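PDB 1OY5: tRNA (Guanine-N(1)-)-methyltransferase, which catalyses N1-methylation of guanosine-37 in tRNA, probably in various tRNAs, using S-adenosyl-L-methionine as methyl donor and working as a homodimer. Local coordinates for residues L6-T12 with E108-C114. Sequence-based numbering, arbitrary orientation.
Sequences LRFFVLT and ERIMIIC
Six backbone hydrogen bonds join Arg7, Phe9 and Leu11 to residues 108-114, pairing strands 6-12 and 109-114 as neighbouring inner strands in the parallel sheet of the SPOUT methyltransferase domain. The strands run in the same direction, their short axes 17° apart. Each of these three residues of strand 6-12 bonds through both its N and its O; Ile112 N, for instance, reaches Phe9 O at 2.8 Å, nearly in line with the carbonyl bond. Strand 36-42 binds the other edge of 6-12 through Leu6, Phe8 and Val10.

On the face carrying Phe9, Leu11, Met111 and Ile113, covered by helix 67-81, Met111 can be followed outward. Met111 CB lies 4.1 Å from Phe9 CB. With CG anti to the backbone N (chi1 161°), the chain passes across Leu11, whose CD1 is 3.8 Å from Met111 CG. SD passes both Leu11 methyl groups, and the bend at chi3 (-80°) brings Met111 CE to 3.5 Å from Leu11 CD1, so one branch of the leucine is followed by the last three atoms of the methionine. Met111 also touches Val77 of helix 67-81. Cut back to an alanine, the position is likely to leave Leu11 CD1 without the CG, SD and CE that line it and to open a gap next to Val77. The other leucine branch, CD2, lies alongside Ile113 CG1, and Arg109 CG meets the Phe9 ring at its edge.

The opposite face packs against helix 143-155. Here Phe8 and Ile110 lie side by side, with Phe8 CE1 3.8 Å from Ile110 CD1, while Leu6 and Phe8 touch Val153. At the C-terminal ends, Cys114 directly precedes Gly115, which probably binds S-adenosyl-L-methionine, and Cys114 SG sits 3.6 Å from Val10 CG1.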
loop_
_atom_site.group_PDB
_atom_site.type_symbol
_atom_site.label_atom_id
_atom_site.label_comp_id
_atom_site.label_asym_id
_atom_site.label_seq_id
_atom_site.Cartn_x
_atom_site.Cartn_y
_atom_site.Cartn_z
ATOM N N LEU A 6 -10.576 -16.854 -9.069
ATOM C CA LEU A 6 -9.639 -16.752 -7.924
ATOM C C LEU A 6 -10.320 -16.134 -6.678
ATOM O O LEU A 6 -10.896 -15.064 -6.733
ATOM C CB LEU A 6 -8.396 -15.953 -8.295
ATOM C CG LEU A 6 -7.456 -15.497 -7.178
ATOM C CD1 LEU A 6 -6.987 -16.603 -6.389
ATOM C CD2 LEU A 6 -6.248 -14.817 -7.754
ATOM N N ARG A 7 -10.283 -16.837 -5.565
ATOM C CA ARG A 7 -10.945 -16.368 -4.344
ATOM C C ARG A 7 -9.965 -15.897 -3.236
ATOM O O ARG A 7 -9.010 -16.605 -2.902
ATOM C CB ARG A 7 -11.794 -17.501 -3.772
ATOM C CG ARG A 7 -12.959 -17.925 -4.590
ATOM C CD ARG A 7 -13.977 -18.680 -3.774
ATOM N NE ARG A 7 -15.209 -18.977 -4.499
ATOM C CZ ARG A 7 -15.313 -19.848 -5.501
ATOM N NH1 ARG A 7 -14.248 -20.496 -5.959
ATOM N NH2 ARG A 7 -16.492 -20.059 -6.084
ATOM N N PHE A 8 -10.220 -14.707 -2.698
ATOM C CA PHE A 8 -9.443 -14.140 -1.611
ATOM C C PHE A 8 -10.231 -14.169 -0.339
ATOM O O PHE A 8 -11.457 -13.980 -0.340
ATOM C CB PHE A 8 -9.093 -12.672 -1.875
ATOM C CG PHE A 8 -7.982 -12.470 -2.854
ATOM C CD1 PHE A 8 -6.660 -12.704 -2.498
ATOM C CD2 PHE A 8 -8.266 -12.058 -4.157
ATOM C CE1 PHE A 8 -5.627 -12.528 -3.430
ATOM C CE2 PHE A 8 -7.223 -11.845 -5.089
ATOM C CZ PHE A 8 -5.910 -12.086 -4.719
ATOM N N PHE A 9 -9.515 -14.387 0.770
ATOM C CA PHE A 9 -10.122 -14.404 2.096
ATOM C C PHE A 9 -9.277 -13.471 2.934
ATOM O O PHE A 9 -8.108 -13.722 3.141
ATOM C CB PHE A 9 -10.135 -15.821 2.639
ATOM C CG PHE A 9 -10.874 -16.763 1.771
ATOM C CD1 PHE A 9 -12.246 -16.828 1.820
ATOM C CD2 PHE A 9 -10.211 -17.539 0.847
ATOM C CE1 PHE A 9 -12.930 -17.677 1.007
ATOM C CE2 PHE A 9 -10.907 -18.376 0.006
ATOM C CZ PHE A 9 -12.251 -18.435 0.082
ATOM N N VAL A 10 -9.845 -12.379 3.413
ATOM C CA VAL A 10 -9.017 -11.383 4.092
ATOM C C VAL A 10 -9.385 -11.274 5.575
ATOM O O VAL A 10 -10.437 -10.687 5.922
ATOM C CB VAL A 10 -9.172 -9.990 3.433
ATOM C CG1 VAL A 10 -8.152 -9.089 3.919
ATOM C CG2 VAL A 10 -9.057 -10.087 1.973
ATOM N N LEU A 11 -8.520 -11.820 6.431
ATOM C CA LEU A 11 -8.733 -11.799 7.876
ATOM C C LEU A 11 -8.349 -10.438 8.396
ATOM O O LEU A 11 -7.224 -10.054 8.319
ATOM C CB LEU A 11 -7.870 -12.840 8.596
ATOM C CG LEU A 11 -8.355 -14.275 8.744
ATOM C CD1 LEU A 11 -8.751 -14.827 7.396
ATOM C CD2 LEU A 11 -7.241 -15.102 9.365
ATOM N N THR A 12 -9.296 -9.760 9.011
ATOM C CA THR A 12 -9.088 -8.410 9.477
ATOM C C THR A 12 -10.137 -8.021 10.492
ATOM O O THR A 12 -11.232 -8.563 10.490
ATOM C CB THR A 12 -9.187 -7.448 8.297
ATOM O OG1 THR A 12 -9.328 -6.118 8.773
ATOM C CG2 THR A 12 -10.480 -7.620 7.587
ATOM N N GLU A 108 -5.711 -20.452 -6.564
ATOM C CA GLU A 108 -7.158 -20.605 -6.562
ATOM C C GLU A 108 -7.754 -20.040 -5.296
ATOM O O GLU A 108 -8.844 -19.483 -5.327
ATOM C CB GLU A 108 -7.561 -22.097 -6.662
ATOM C CG GLU A 108 -7.426 -22.705 -8.060
ATOM C CD GLU A 108 -7.683 -24.200 -8.105
ATOM O OE1 GLU A 108 -8.176 -24.686 -9.129
ATOM O OE2 GLU A 108 -7.387 -24.924 -7.137
ATOM N N ARG A 109 -7.033 -20.205 -4.185
ATOM C CA ARG A 109 -7.470 -19.724 -2.889
ATOM C C ARG A 109 -6.358 -19.085 -2.085
ATOM O O ARG A 109 -5.359 -19.684 -1.760
ATOM C CB ARG A 109 -8.062 -20.887 -2.083
ATOM C CG ARG A 109 -9.478 -21.165 -2.381
ATOM C CD ARG A 109 -9.846 -22.597 -2.105
ATOM N NE ARG A 109 -9.448 -23.427 -3.231
ATOM C CZ ARG A 109 -8.555 -24.382 -3.161
ATOM N NH1 ARG A 109 -7.976 -24.650 -2.001
ATOM N NH2 ARG A 109 -8.237 -25.051 -4.256
ATOM N N ILE A 110 -6.573 -17.848 -1.709
ATOM C CA ILE A 110 -5.588 -17.117 -0.936
ATOM C C ILE A 110 -6.278 -16.509 0.257
ATOM O O ILE A 110 -7.349 -15.938 0.148
ATOM C CB ILE A 110 -4.939 -16.051 -1.798
ATOM C CG1 ILE A 110 -4.271 -16.701 -2.987
ATOM C CG2 ILE A 110 -3.927 -15.314 -1.024
ATOM C CD1 ILE A 110 -3.704 -15.763 -3.956
ATOM N N MET A 111 -5.669 -16.701 1.413
ATOM C CA MET A 111 -6.136 -16.124 2.639
ATOM C C MET A 111 -5.020 -15.203 3.060
ATOM O O MET A 111 -3.853 -15.613 3.068
ATOM C CB MET A 111 -6.366 -17.206 3.686
ATOM C CG MET A 111 -6.420 -16.688 5.119
ATOM S SD MET A 111 -6.780 -17.927 6.345
ATOM C CE MET A 111 -8.334 -18.031 6.184
ATOM N N ILE A 112 -5.360 -13.968 3.388
ATOM C CA ILE A 112 -4.395 -12.977 3.817
ATOM C C ILE A 112 -4.746 -12.561 5.224
ATOM O O ILE A 112 -5.817 -12.050 5.472
ATOM C CB ILE A 112 -4.448 -11.759 2.917
ATOM C CG1 ILE A 112 -4.158 -12.135 1.477
ATOM C CG2 ILE A 112 -3.454 -10.732 3.384
ATOM C CD1 ILE A 112 -4.444 -10.986 0.524
ATOM N N ILE A 113 -3.832 -12.796 6.147
ATOM C CA ILE A 113 -4.036 -12.465 7.541
ATOM C C ILE A 113 -3.477 -11.066 7.728
ATOM O O ILE A 113 -2.280 -10.895 7.574
ATOM C CB ILE A 113 -3.268 -13.452 8.444
ATOM C CG1 ILE A 113 -3.752 -14.882 8.214
ATOM C CG2 ILE A 113 -3.481 -13.111 9.905
ATOM C CD1 ILE A 113 -3.011 -15.910 8.948
ATOM N N CYS A 114 -4.338 -10.088 8.069
ATOM C CA CYS A 114 -3.906 -8.717 8.206
ATOM C C CYS A 114 -3.365 -8.468 9.604
ATOM O O CYS A 114 -4.071 -8.562 10.551
ATOM C CB CYS A 114 -5.036 -7.740 7.870
ATOM S SG CYS A 114 -5.628 -7.805 6.170
#